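PDB 2O0Y: transcriptional regulator from Rhodococcus sp., which probably binds DNA through a winged helix-turn-helix domain and regulates transcription as an IclR-type regulator. Local coordinates for residues D27-F32 with Y76-E81; E98-M103 with A128-T133; G204-S209 with G227-F232; F210-S215 with E250-G255. One frame throughout, in Å; residues are numbered along the deposited sequence.

Contact 1. Residues D27-F32 with Y76-E81; sequences DLLELF and YSLGPE
The ring of Phe32 lies with one face under Leu78, whose CD2 methyl stands 3.8 Å above the ring plane and is displaced toward the rim. At the edge of the same ring two backbone oxygens lie in the ring plane: Leu29 O from its own segment and Tyr76 O from the strand, the latter 3.3 Å from Phe32 CE2. The positively polarised rim of the phenyl ring thus faces carbonyl oxygens, while its pi face receives a methyl group. From Leu78 CD2 to the centroid of the Phe32 ring is 4.2 Å, 25° off the normal, a CH-pi contact. That methyl also reaches the helix, where it meets Leu29 CD2 at 3.7 Å, the two leucine side chains crossing at a slant. Phe32 and Leu78 instead run past one another in opposite senses. With chi1 of Phe32 at -63°, CG lies beside the backbone N and opposite the carbonyl carbon, which carries the ring toward the strand. A type I turn from Leu29 to Phe32 sets where that ring starts, closed by Phe32 N to Leu29 O at 3.0 Å. Tyr76 contributes CB, 4.3 Å from Phe32 CZ, before its own ring leads away toward Val59 and Cys63 of helix 52-64. Leu44 and Leu68 also pack on Phe32, and Trp85 of the second subunit packs on Leu29. Here the end of helix 18-29 is joined to strand 75-78, the middle strand of the small antiparallel sheet, in the hydrophobic core of a winged helix-turn-helix domain.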
loop_
_atom_site.group_PDB
_atom_site.type_symbol
_atom_site.label_atom_id
_atom_site.label_comp_id
_atom_site.label_asym_id
_atom_site.label_seq_id
_atom_site.Cartn_x
_atom_site.Cartn_y
_atom_site.Cartn_z
ATOM N N ASP B 27 -7.405 -16.303 -14.496
ATOM C CA ASP B 27 -8.735 -16.690 -14.051
ATOM C C ASP B 27 -8.823 -16.902 -12.524
ATOM O O ASP B 27 -9.870 -16.653 -11.866
ATOM C CB ASP B 27 -9.178 -17.991 -14.804
ATOM C CG ASP B 27 -9.378 -17.764 -16.267
ATOM O OD1 ASP B 27 -9.419 -16.577 -16.706
ATOM O OD2 ASP B 27 -9.458 -18.768 -17.026
ATOM N N LEU B 28 -7.747 -17.417 -11.947
ATOM C CA LEU B 28 -7.716 -17.670 -10.487
ATOM C C LEU B 28 -7.603 -16.352 -9.742
ATOM O O LEU B 28 -8.346 -16.113 -8.803
ATOM C CB LEU B 28 -6.502 -18.584 -10.107
ATOM C CG LEU B 28 -6.687 -20.042 -10.578
ATOM C CD1 LEU B 28 -5.336 -20.822 -10.452
ATOM C CD2 LEU B 28 -7.729 -20.749 -9.630
ATOM N N LEU B 29 -6.701 -15.473 -10.184
ATOM C CA LEU B 29 -6.544 -14.173 -9.519
ATOM C C LEU B 29 -7.804 -13.342 -9.620
ATOM O O LEU B 29 -8.158 -12.595 -8.719
ATOM C CB LEU B 29 -5.384 -13.438 -10.177
ATOM C CG LEU B 29 -3.982 -13.994 -9.927
ATOM C CD1 LEU B 29 -2.941 -13.291 -10.813
ATOM C CD2 LEU B 29 -3.670 -13.729 -8.426
ATOM N N GLU B 30 -8.507 -13.472 -10.725
ATOM C CA GLU B 30 -9.794 -12.746 -10.865
ATOM C C GLU B 30 -10.832 -13.104 -9.829
ATOM O O GLU B 30 -11.799 -12.365 -9.620
ATOM C CB GLU B 30 -10.369 -13.015 -12.251
ATOM C CG GLU B 30 -9.531 -12.411 -13.354
ATOM C CD GLU B 30 -9.822 -10.955 -13.581
ATOM O OE1 GLU B 30 -10.738 -10.400 -12.903
ATOM O OE2 GLU B 30 -9.133 -10.348 -14.433
ATOM N N LEU B 31 -10.670 -14.242 -9.147
ATOM C CA LEU B 31 -11.684 -14.612 -8.141
ATOM C C LEU B 31 -11.436 -13.848 -6.818
ATOM O O LEU B 31 -12.241 -13.870 -5.929
ATOM C CB LEU B 31 -11.600 -16.140 -7.840
ATOM C CG LEU B 31 -12.113 -17.023 -8.985
ATOM C CD1 LEU B 31 -11.754 -18.505 -8.678
ATOM C CD2 LEU B 31 -13.606 -16.802 -9.113
ATOM N N PHE B 32 -10.288 -13.215 -6.663
ATOM C CA PHE B 32 -10.028 -12.374 -5.485
ATOM C C PHE B 32 -10.521 -10.977 -5.719
ATOM O O PHE B 32 -10.098 -10.295 -6.702
ATOM C CB PHE B 32 -8.508 -12.343 -5.151
ATOM C CG PHE B 32 -7.958 -13.724 -4.781
ATOM C CD1 PHE B 32 -7.682 -14.637 -5.772
ATOM C CD2 PHE B 32 -7.784 -14.105 -3.434
ATOM C CE1 PHE B 32 -7.219 -15.931 -5.475
ATOM C CE2 PHE B 32 -7.317 -15.391 -3.099
ATOM C CZ PHE B 32 -7.030 -16.320 -4.074
ATOM N N TYR B 76 -6.638 -18.917 1.012
ATOM C CA TYR B 76 -5.522 -18.220 0.410
ATOM C C TYR B 76 -5.892 -16.773 0.304
ATOM O O TYR B 76 -7.066 -16.483 -0.020
ATOM C CB TYR B 76 -5.263 -18.752 -1.018
ATOM C CG TYR B 76 -4.840 -20.194 -0.996
ATOM C CD1 TYR B 76 -5.770 -21.211 -1.089
ATOM C CD2 TYR B 76 -3.512 -20.540 -0.816
ATOM C CE1 TYR B 76 -5.369 -22.565 -1.019
ATOM C CE2 TYR B 76 -3.111 -21.866 -0.754
ATOM C CZ TYR B 76 -4.047 -22.868 -0.883
ATOM O OH TYR B 76 -3.627 -24.199 -0.818
ATOM N N SER B 77 -4.921 -15.865 0.518
ATOM C CA SER B 77 -5.104 -14.472 0.129
ATOM C C SER B 77 -4.116 -14.189 -0.991
ATOM O O SER B 77 -3.251 -15.048 -1.281
ATOM C CB SER B 77 -4.770 -13.501 1.286
ATOM O OG SER B 77 -3.426 -13.647 1.627
ATOM N N LEU B 78 -4.144 -12.972 -1.522
ATOM C CA LEU B 78 -3.104 -12.512 -2.453
ATOM C C LEU B 78 -1.885 -12.403 -1.559
ATOM O O LEU B 78 -2.013 -12.020 -0.383
ATOM C CB LEU B 78 -3.475 -11.132 -3.036
ATOM C CG LEU B 78 -4.687 -11.120 -4.005
ATOM C CD1 LEU B 78 -4.790 -9.743 -4.687
ATOM C CD2 LEU B 78 -4.465 -12.165 -5.118
ATOM N N GLY B 79 -0.714 -12.700 -2.098
ATOM C CA GLY B 79 0.476 -12.775 -1.218
ATOM C C GLY B 79 1.391 -11.587 -1.404
ATOM O O GLY B 79 1.112 -10.677 -2.176
ATOM N N PRO B 80 2.475 -11.537 -0.628
ATOM C CA PRO B 80 3.300 -10.318 -0.522
ATOM C C PRO B 80 3.938 -9.902 -1.819
ATOM O O PRO B 80 4.260 -8.726 -2.009
ATOM C CB PRO B 80 4.416 -10.749 0.464
ATOM C CG PRO B 80 3.839 -11.913 1.222
ATOM C CD PRO B 80 2.910 -12.637 0.271
ATOM N N GLU B 81 4.075 -10.854 -2.764
ATOM C CA GLU B 81 4.591 -10.466 -4.086
ATOM C C GLU B 81 3.864 -9.293 -4.638
ATOM O O GLU B 81 4.432 -8.401 -5.263
ATOM C CB GLU B 81 4.490 -11.642 -5.063
ATOM C CG GLU B 81 4.787 -11.328 -6.562
ATOM C CD GLU B 81 6.238 -11.316 -6.950
ATOM O OE1 GLU B 81 7.084 -11.338 -6.055
ATOM O OE2 GLU B 81 6.549 -11.216 -8.180
#

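Contact 2. Residues E98-M103 with A128-T133; sequences EVVDIM and AQCEST
Helix 98-103 passes strand 128-130 with their axes 8.7 Å apart at closest and their N-to-C directions 40° apart, and the nearest alpha carbons, those of Met103 and Cys130, are 6.3 Å apart. Met103, present as selenomethionine, supplies most of the helix side. Its chain is extended through chi2 and bends at chi3, 58°, which lays the terminal methyl CE against the strand backbone: CE is 3.6 Å from Ala128 O and 3.8 Å from Gln129 N. The same methyl meets the side chain of Ala128, CE to CB 4.1 Å. At the root of Met103 the partner changes, for CB touches Cys130 SG at 3.7 Å. Cys130 turns its sulfur beside its own backbone N, chi1 -71°, and the sulfur touches both Met103 and Val100, whose CG1 is 4.2 Å from SG. No hydrogen bond joins the two segments, whose contact is by apolar groups; further along helix 97-110, Ser107 OG makes a weak hydrogen bond with Cys130 O. Gln129, between Ala128 and Cys130, directs its CB away from the helix, and its amide NE2 bonds to Asn115 OD1 and Ile140 O. The backbone of strand 123-130 pairs with strand 113-120, whose Val114 and Leu116 also pack on Met103. Pro95 touches both Val100 and Ala128, while Val99 and Ile102 turn to helix 237-254, so helix 97-110 lies against the six-stranded sheet and packs on helix 237-254 beside it.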
loop_
_atom_site.group_PDB
_atom_site.type_symbol
_atom_site.label_atom_id
_atom_site.label_comp_id
_atom_site.label_asym_id
_atom_site.label_seq_id
_atom_site.Cartn_x
_atom_site.Cartn_y
_atom_site.Cartn_z
ATOM N N GLU B 98 -11.355 11.791 -18.644
ATOM C CA GLU B 98 -12.679 12.464 -18.652
ATOM C C GLU B 98 -13.045 13.085 -17.321
ATOM O O GLU B 98 -13.783 14.059 -17.285
ATOM C CB GLU B 98 -13.805 11.500 -19.006
ATOM C CG GLU B 98 -13.907 11.173 -20.485
ATOM C CD GLU B 98 -15.189 10.397 -20.823
ATOM O OE1 GLU B 98 -15.797 9.794 -19.879
ATOM O OE2 GLU B 98 -15.562 10.379 -22.037
ATOM N N VAL B 99 -12.566 12.502 -16.224
ATOM C CA VAL B 99 -12.751 13.124 -14.908
ATOM C C VAL B 99 -11.855 14.378 -14.791
ATOM O O VAL B 99 -12.273 15.423 -14.297
ATOM C CB VAL B 99 -12.419 12.111 -13.811
ATOM C CG1 VAL B 99 -12.110 12.814 -12.453
ATOM C CG2 VAL B 99 -13.562 11.007 -13.722
ATOM N N VAL B 100 -10.613 14.293 -15.228
ATOM C CA VAL B 100 -9.759 15.505 -15.273
ATOM C C VAL B 100 -10.382 16.619 -16.133
ATOM O O VAL B 100 -10.438 17.776 -15.692
ATOM C CB VAL B 100 -8.327 15.185 -15.681
ATOM C CG1 VAL B 100 -7.477 16.421 -15.573
ATOM C CG2 VAL B 100 -7.762 14.103 -14.712
ATOM N N ASP B 101 -10.909 16.283 -17.303
ATOM C CA ASP B 101 -11.670 17.278 -18.107
ATOM C C ASP B 101 -12.782 17.945 -17.285
ATOM O O ASP B 101 -12.934 19.171 -17.309
ATOM C CB ASP B 101 -12.314 16.656 -19.351
ATOM C CG ASP B 101 -11.301 16.163 -20.346
ATOM O OD1 ASP B 101 -10.126 16.565 -20.258
ATOM O OD2 ASP B 101 -11.692 15.336 -21.215
ATOM N N ILE B 102 -13.563 17.158 -16.553
ATOM C CA ILE B 102 -14.661 17.758 -15.757
ATOM C C ILE B 102 -14.098 18.696 -14.695
ATOM O O ILE B 102 -14.636 19.756 -14.469
ATOM C CB ILE B 102 -15.563 16.659 -15.096
ATOM C CG1 ILE B 102 -16.414 15.944 -16.155
ATOM C CG2 ILE B 102 -16.450 17.251 -14.010
ATOM C CD1 ILE B 102 -16.927 14.542 -15.664
HETATM N N MSE B 103 -13.009 18.320 -14.044
HETATM C CA MSE B 103 -12.409 19.147 -12.986
HETATM C C MSE B 103 -11.851 20.424 -13.596
HETATM O O MSE B 103 -11.921 21.513 -13.014
HETATM C CB MSE B 103 -11.282 18.354 -12.317
HETATM C CG MSE B 103 -11.729 17.121 -11.574
HETATM SE SE MSE B 103 -10.164 16.113 -10.857
HETATM C CE MSE B 103 -9.275 17.471 -9.726
ATOM N N ALA B 128 -5.424 14.676 -7.045
ATOM C CA ALA B 128 -5.434 15.355 -8.336
ATOM C C ALA B 128 -5.951 16.770 -8.170
ATOM O O ALA B 128 -6.699 17.032 -7.228
ATOM C CB ALA B 128 -6.339 14.577 -9.374
ATOM N N GLN B 129 -5.529 17.686 -9.063
ATOM C CA GLN B 129 -5.795 19.121 -8.859
ATOM C C GLN B 129 -5.884 19.862 -10.179
ATOM O O GLN B 129 -5.088 19.578 -11.076
ATOM C CB GLN B 129 -4.616 19.698 -8.063
ATOM C CG GLN B 129 -4.737 21.174 -7.652
ATOM C CD GLN B 129 -3.594 21.594 -6.736
ATOM O OE1 GLN B 129 -2.459 21.741 -7.195
ATOM N NE2 GLN B 129 -3.881 21.742 -5.412
ATOM N N CYS B 130 -6.821 20.793 -10.312
ATOM C CA CYS B 130 -6.841 21.683 -11.466
ATOM C C CYS B 130 -6.832 23.106 -10.935
ATOM O O CYS B 130 -7.826 23.564 -10.352
ATOM C CB CYS B 130 -8.103 21.463 -12.296
ATOM S SG CYS B 130 -8.020 19.847 -13.165
ATOM N N GLU B 131 -5.711 23.798 -11.094
ATOM C CA GLU B 131 -5.605 25.144 -10.548
ATOM C C GLU B 131 -6.317 26.125 -11.450
ATOM O O GLU B 131 -6.323 25.972 -12.677
ATOM C CB GLU B 131 -4.164 25.544 -10.456
ATOM C CG GLU B 131 -3.398 24.891 -9.267
ATOM C CD GLU B 131 -1.967 25.388 -9.276
ATOM O OE1 GLU B 131 -1.765 26.594 -9.074
ATOM O OE2 GLU B 131 -1.053 24.603 -9.551
ATOM N N SER B 132 -6.899 27.157 -10.864
ATOM C CA SER B 132 -7.451 28.237 -11.664
ATOM C C SER B 132 -6.315 29.203 -12.089
ATOM O O SER B 132 -5.161 29.031 -11.709
ATOM C CB SER B 132 -8.552 28.975 -10.904
ATOM O OG SER B 132 -8.059 29.951 -9.994
ATOM N N THR B 133 -6.652 30.227 -12.866
ATOM C CA THR B 133 -5.655 31.188 -13.323
ATOM C C THR B 133 -5.653 32.434 -12.443
ATOM O O THR B 133 -4.968 33.415 -12.757
ATOM C CB THR B 133 -5.965 31.688 -14.756
ATOM O OG1 THR B 133 -7.233 32.324 -14.718
ATOM C CG2 THR B 133 -6.047 30.522 -15.740
#

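Contact 3. Residues G204-S209 with G227-F232; sequences GSSGLS and GPTGRF
Ser206 OG and Thr229 OG1 meet at 2.8 Å in a hydrogen bond that either hydroxyl could donate, and each has a further partner: OG of Ser206 bonds to His198 ND1, and OG1 of Thr229 bonds to a water that also accepts from Gly204 N. The setting is the open end of the beta hairpin formed by strands 205-213 and 219-228. Ser206 and Gly227 make an antiparallel hydrogen-bonded pair, with Ser206 N to Gly227 O at 2.9 Å and Gly227 N to Ser206 O at 3.1 Å. One step outward, Ser205 and Pro228 form a non-hydrogen-bonded pair. The next bond, Thr229 N to Gly204 O at 3.0 Å, falls where the chain enters the 3-10 segment 229-231. That segment swings Phe232 back over the strand, where Leu208 CB lies 4.2 Å from its CE2. Tyr240 meets the same ring edge-to-face. Pro228 O sits in plane at the edge of the Phe232 ring, and over one face Ser206 CB makes a CH-pi contact, 3.9 Å from the centroid and 20° off the normal.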
loop_
_atom_site.group_PDB
_atom_site.type_symbol
_atom_site.label_atom_id
_atom_site.label_comp_id
_atom_site.label_asym_id
_atom_site.label_seq_id
_atom_site.Cartn_x
_atom_site.Cartn_y
_atom_site.Cartn_z
ATOM N N GLY B 204 -8.926 33.907 5.721
ATOM C CA GLY B 204 -9.010 34.306 4.336
ATOM C C GLY B 204 -9.273 33.171 3.372
ATOM O O GLY B 204 -9.379 33.424 2.179
ATOM N N SER B 205 -9.362 31.921 3.845
ATOM C CA SER B 205 -9.665 30.787 2.953
ATOM C C SER B 205 -11.058 30.221 3.197
ATOM O O SER B 205 -11.612 30.376 4.300
ATOM C CB SER B 205 -8.628 29.678 3.082
ATOM O OG SER B 205 -8.580 29.243 4.435
ATOM N N SER B 206 -11.660 29.641 2.155
ATOM C CA SER B 206 -12.988 29.022 2.235
ATOM C C SER B 206 -12.937 27.810 1.361
ATOM O O SER B 206 -12.058 27.696 0.517
ATOM C CB SER B 206 -14.136 29.924 1.725
ATOM O OG SER B 206 -14.372 31.034 2.562
ATOM N N GLY B 207 -13.890 26.913 1.548
ATOM C CA GLY B 207 -13.870 25.665 0.793
ATOM C C GLY B 207 -15.281 25.177 0.603
ATOM O O GLY B 207 -16.134 25.347 1.488
ATOM N N LEU B 208 -15.565 24.620 -0.568
ATOM C CA LEU B 208 -16.839 23.918 -0.776
ATOM C C LEU B 208 -16.435 22.506 -1.209
ATOM O O LEU B 208 -15.652 22.372 -2.146
ATOM C CB LEU B 208 -17.595 24.586 -1.920
ATOM C CG LEU B 208 -18.794 23.890 -2.579
ATOM C CD1 LEU B 208 -19.981 23.708 -1.596
ATOM C CD2 LEU B 208 -19.207 24.749 -3.752
ATOM N N SER B 209 -16.992 21.470 -0.582
ATOM C CA SER B 209 -16.660 20.078 -0.924
ATOM C C SER B 209 -17.903 19.231 -1.164
ATOM O O SER B 209 -18.879 19.335 -0.431
ATOM C CB SER B 209 -15.854 19.419 0.203
ATOM O OG SER B 209 -15.170 18.236 -0.261
ATOM N N GLY B 227 -10.461 28.597 -2.036
ATOM C CA GLY B 227 -9.973 29.866 -2.516
ATOM C C GLY B 227 -10.200 30.946 -1.502
ATOM O O GLY B 227 -10.556 30.667 -0.364
ATOM N N PRO B 228 -9.996 32.205 -1.913
ATOM C CA PRO B 228 -10.207 33.333 -1.023
ATOM C C PRO B 228 -11.667 33.495 -0.611
ATOM O O PRO B 228 -12.565 33.388 -1.445
ATOM C CB PRO B 228 -9.721 34.527 -1.852
ATOM C CG PRO B 228 -9.757 34.065 -3.262
ATOM C CD PRO B 228 -9.493 32.619 -3.231
ATOM N N THR B 229 -11.901 33.747 0.679
ATOM C CA THR B 229 -13.273 33.909 1.222
ATOM C C THR B 229 -14.055 34.985 0.465
ATOM O O THR B 229 -15.259 34.848 0.221
ATOM C CB THR B 229 -13.177 34.234 2.705
ATOM O OG1 THR B 229 -12.660 33.069 3.340
ATOM C CG2 THR B 229 -14.545 34.647 3.323
ATOM N N GLY B 230 -13.349 36.006 0.008
ATOM C CA GLY B 230 -13.975 37.123 -0.680
ATOM C C GLY B 230 -14.588 36.753 -2.032
ATOM O O GLY B 230 -15.301 37.563 -2.603
ATOM N N ARG B 231 -14.296 35.546 -2.556
ATOM C CA ARG B 231 -14.924 35.077 -3.792
ATOM C C ARG B 231 -16.065 34.094 -3.525
ATOM O O ARG B 231 -16.861 33.813 -4.424
ATOM C CB ARG B 231 -13.873 34.402 -4.699
ATOM C CG ARG B 231 -12.989 35.449 -5.422
ATOM C CD ARG B 231 -12.441 34.920 -6.775
ATOM N NE ARG B 231 -11.525 33.799 -6.646
ATOM C CZ ARG B 231 -10.198 33.929 -6.576
ATOM N NH1 ARG B 231 -9.669 35.137 -6.567
ATOM N NH2 ARG B 231 -9.418 32.864 -6.485
ATOM N N PHE B 232 -16.127 33.584 -2.300
ATOM C CA PHE B 232 -17.196 32.682 -1.858
ATOM C C PHE B 232 -18.262 33.523 -1.210
ATOM O O PHE B 232 -18.569 33.372 -0.015
ATOM C CB PHE B 232 -16.675 31.637 -0.874
ATOM C CG PHE B 232 -15.820 30.556 -1.498
ATOM C CD1 PHE B 232 -14.540 30.833 -1.963
ATOM C CD2 PHE B 232 -16.294 29.231 -1.596
ATOM C CE1 PHE B 232 -13.764 29.816 -2.523
ATOM C CE2 PHE B 232 -15.514 28.234 -2.154
ATOM C CZ PHE B 232 -14.256 28.539 -2.605
HETATM O O HOH W 1 -12.053 33.665 5.984
#

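Contact 4. Residues F210-S215 with E250-G255; sequences FPLVDS and EISAIG
Ser252 OG takes the backbone N-H of Val213 at 3.0 Å, with a nearly straight N-H...O angle of 168°, the one direct hydrogen bond between strand and helix here. Chi1 of Ser252, -71°, places OG opposite its own carbonyl carbon and so out over the strand, where it also lies 3.5 Å from Leu212 CA. A water 2.6 Å from Ser252 OG donates to Pro211 O, so the hydroxyl reaches the strand directly through one peptide group and by way of solvent through the one before it. Inside the helix, Ala248 O makes a weak hydrogen bond with the same hydroxyl. A second water donates both to Val213 O and to Ser252 O, bridging the backbones of Val213 and Ser252. Around this polar link lie apolar groups. Val213 CG2 rests 3.7 Å from Ser252 OG, and Leu212 sends its CD2 to Ile251 CG2 at 3.9 Å, the two side chains meeting at a slant. Further out, Leu223, on the adjacent strand, touches both Leu212 and Ile251, as does Leu256 beyond the helix; Ile102 of helix 97-110 packs on Ile251 as well. The helix closes at Gly255, whose N bonds to Ile251 O at 2.8 Å and whose positive phi takes the chain out of helical conformation. Strand 210-213 and helix 250-254 run almost parallel, 12° apart, with the helix laid against one face of an antiparallel sheet, as in the GAF-like fold of IclR C-terminal domains.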
loop_
_atom_site.group_PDB
_atom_site.type_symbol
_atom_site.label_atom_id
_atom_site.label_comp_id
_atom_site.label_asym_id
_atom_site.label_seq_id
_atom_site.Cartn_x
_atom_site.Cartn_y
_atom_site.Cartn_z
ATOM N N PHE B 210 -17.894 18.408 -2.216
ATOM C CA PHE B 210 -18.988 17.453 -2.468
ATOM C C PHE B 210 -18.388 16.041 -2.375
ATOM O O PHE B 210 -17.237 15.846 -2.768
ATOM C CB PHE B 210 -19.580 17.649 -3.888
ATOM C CG PHE B 210 -20.691 18.667 -3.939
ATOM C CD1 PHE B 210 -20.405 20.023 -3.919
ATOM C CD2 PHE B 210 -22.022 18.268 -3.970
ATOM C CE1 PHE B 210 -21.435 20.993 -3.942
ATOM C CE2 PHE B 210 -23.041 19.231 -3.999
ATOM C CZ PHE B 210 -22.738 20.576 -3.986
ATOM N N PRO B 211 -19.195 15.041 -1.934
ATOM C CA PRO B 211 -18.691 13.690 -1.931
ATOM C C PRO B 211 -18.612 13.134 -3.349
ATOM O O PRO B 211 -19.494 13.385 -4.181
ATOM C CB PRO B 211 -19.762 12.901 -1.138
ATOM C CG PRO B 211 -21.001 13.697 -1.205
ATOM C CD PRO B 211 -20.580 15.136 -1.432
ATOM N N LEU B 212 -17.571 12.346 -3.593
ATOM C CA LEU B 212 -17.544 11.466 -4.763
ATOM C C LEU B 212 -17.695 10.048 -4.223
ATOM O O LEU B 212 -17.060 9.713 -3.225
ATOM C CB LEU B 212 -16.184 11.601 -5.468
ATOM C CG LEU B 212 -15.946 13.045 -5.948
ATOM C CD1 LEU B 212 -14.490 13.089 -6.505
ATOM C CD2 LEU B 212 -16.969 13.375 -7.032
ATOM N N VAL B 213 -18.526 9.225 -4.878
ATOM C CA VAL B 213 -18.874 7.889 -4.341
ATOM C C VAL B 213 -18.533 6.762 -5.318
ATOM O O VAL B 213 -18.401 7.002 -6.556
ATOM C CB VAL B 213 -20.369 7.828 -3.966
ATOM C CG1 VAL B 213 -20.710 8.908 -2.864
ATOM C CG2 VAL B 213 -21.240 8.129 -5.166
ATOM N N ASP B 214 -18.341 5.550 -4.778
ATOM C CA ASP B 214 -18.265 4.379 -5.630
ATOM C C ASP B 214 -19.668 3.977 -6.126
ATOM O O ASP B 214 -20.656 4.654 -5.824
ATOM C CB ASP B 214 -17.566 3.215 -4.920
ATOM C CG ASP B 214 -18.259 2.800 -3.675
ATOM O OD1 ASP B 214 -19.464 3.135 -3.510
ATOM O OD2 ASP B 214 -17.616 2.121 -2.867
ATOM N N SER B 215 -19.749 2.934 -6.939
ATOM C CA SER B 215 -21.055 2.442 -7.382
ATOM C C SER B 215 -22.061 2.202 -6.234
ATOM O O SER B 215 -23.262 2.412 -6.427
ATOM C CB SER B 215 -20.899 1.140 -8.165
ATOM O OG SER B 215 -20.303 1.452 -9.425
ATOM N N GLU B 250 -21.345 13.811 -12.203
ATOM C CA GLU B 250 -20.741 13.304 -13.450
ATOM C C GLU B 250 -19.522 12.424 -13.190
ATOM O O GLU B 250 -19.364 11.405 -13.811
ATOM C CB GLU B 250 -20.346 14.468 -14.347
ATOM C CG GLU B 250 -21.579 15.209 -14.942
ATOM C CD GLU B 250 -21.260 16.593 -15.456
ATOM O OE1 GLU B 250 -20.108 16.861 -15.810
ATOM O OE2 GLU B 250 -22.179 17.439 -15.517
ATOM N N ILE B 251 -18.642 12.856 -12.283
ATOM C CA ILE B 251 -17.432 12.091 -11.909
ATOM C C ILE B 251 -17.804 10.766 -11.209
ATOM O O ILE B 251 -17.224 9.697 -11.491
ATOM C CB ILE B 251 -16.481 12.981 -11.010
ATOM C CG1 ILE B 251 -15.841 14.092 -11.855
ATOM C CG2 ILE B 251 -15.414 12.149 -10.373
ATOM C CD1 ILE B 251 -15.223 15.213 -10.964
ATOM N N SER B 252 -18.773 10.806 -10.308
ATOM C CA SER B 252 -19.212 9.587 -9.658
ATOM C C SER B 252 -19.847 8.661 -10.710
ATOM O O SER B 252 -19.654 7.446 -10.650
ATOM C CB SER B 252 -20.198 9.867 -8.519
ATOM O OG SER B 252 -19.538 10.467 -7.413
ATOM N N ALA B 253 -20.584 9.225 -11.674
ATOM C CA ALA B 253 -21.146 8.371 -12.755
ATOM C C ALA B 253 -20.073 7.645 -13.560
ATOM O O ALA B 253 -20.249 6.477 -13.880
ATOM C CB ALA B 253 -22.078 9.152 -13.684
ATOM N N ILE B 254 -18.992 8.346 -13.896
ATOM C CA ILE B 254 -17.846 7.784 -14.634
ATOM C C ILE B 254 -17.112 6.765 -13.759
ATOM O O ILE B 254 -16.790 5.665 -14.211
ATOM C CB ILE B 254 -16.863 8.928 -15.064
ATOM C CG1 ILE B 254 -17.477 9.740 -16.199
ATOM C CG2 ILE B 254 -15.506 8.394 -15.537
ATOM C CD1 ILE B 254 -16.863 11.121 -16.359
ATOM N N GLY B 255 -16.779 7.157 -12.528
ATOM C CA GLY B 255 -16.179 6.228 -11.601
ATOM C C GLY B 255 -14.712 6.540 -11.417
ATOM O O GLY B 255 -14.103 7.155 -12.302
HETATM O O HOH W 2 -21.074 12.196 -6.231
HETATM O O HOH W 3 -19.413 5.929 -8.691
#

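Contact 1 stands alone in the helix-turn-helix part, its centre about 27 Å from that of contact 4, 35 Å from contact 2 and 45 Å from contact 3. It closes along the chain before the others open, and those three all fall in the IclR C-terminal region on one six-stranded antiparallel sheet. Contact 2 comes next in sequence and touches contact 4 through Val99 and Ile102 packing on helix 237-254, so both helices are tied to the sheet and to each other. Contacts 3 and 4 alternate along the chain and share strand 205-213, one at each end of it. The layout fits two separate modules, one probably binding DNA and one probably sensing an effector.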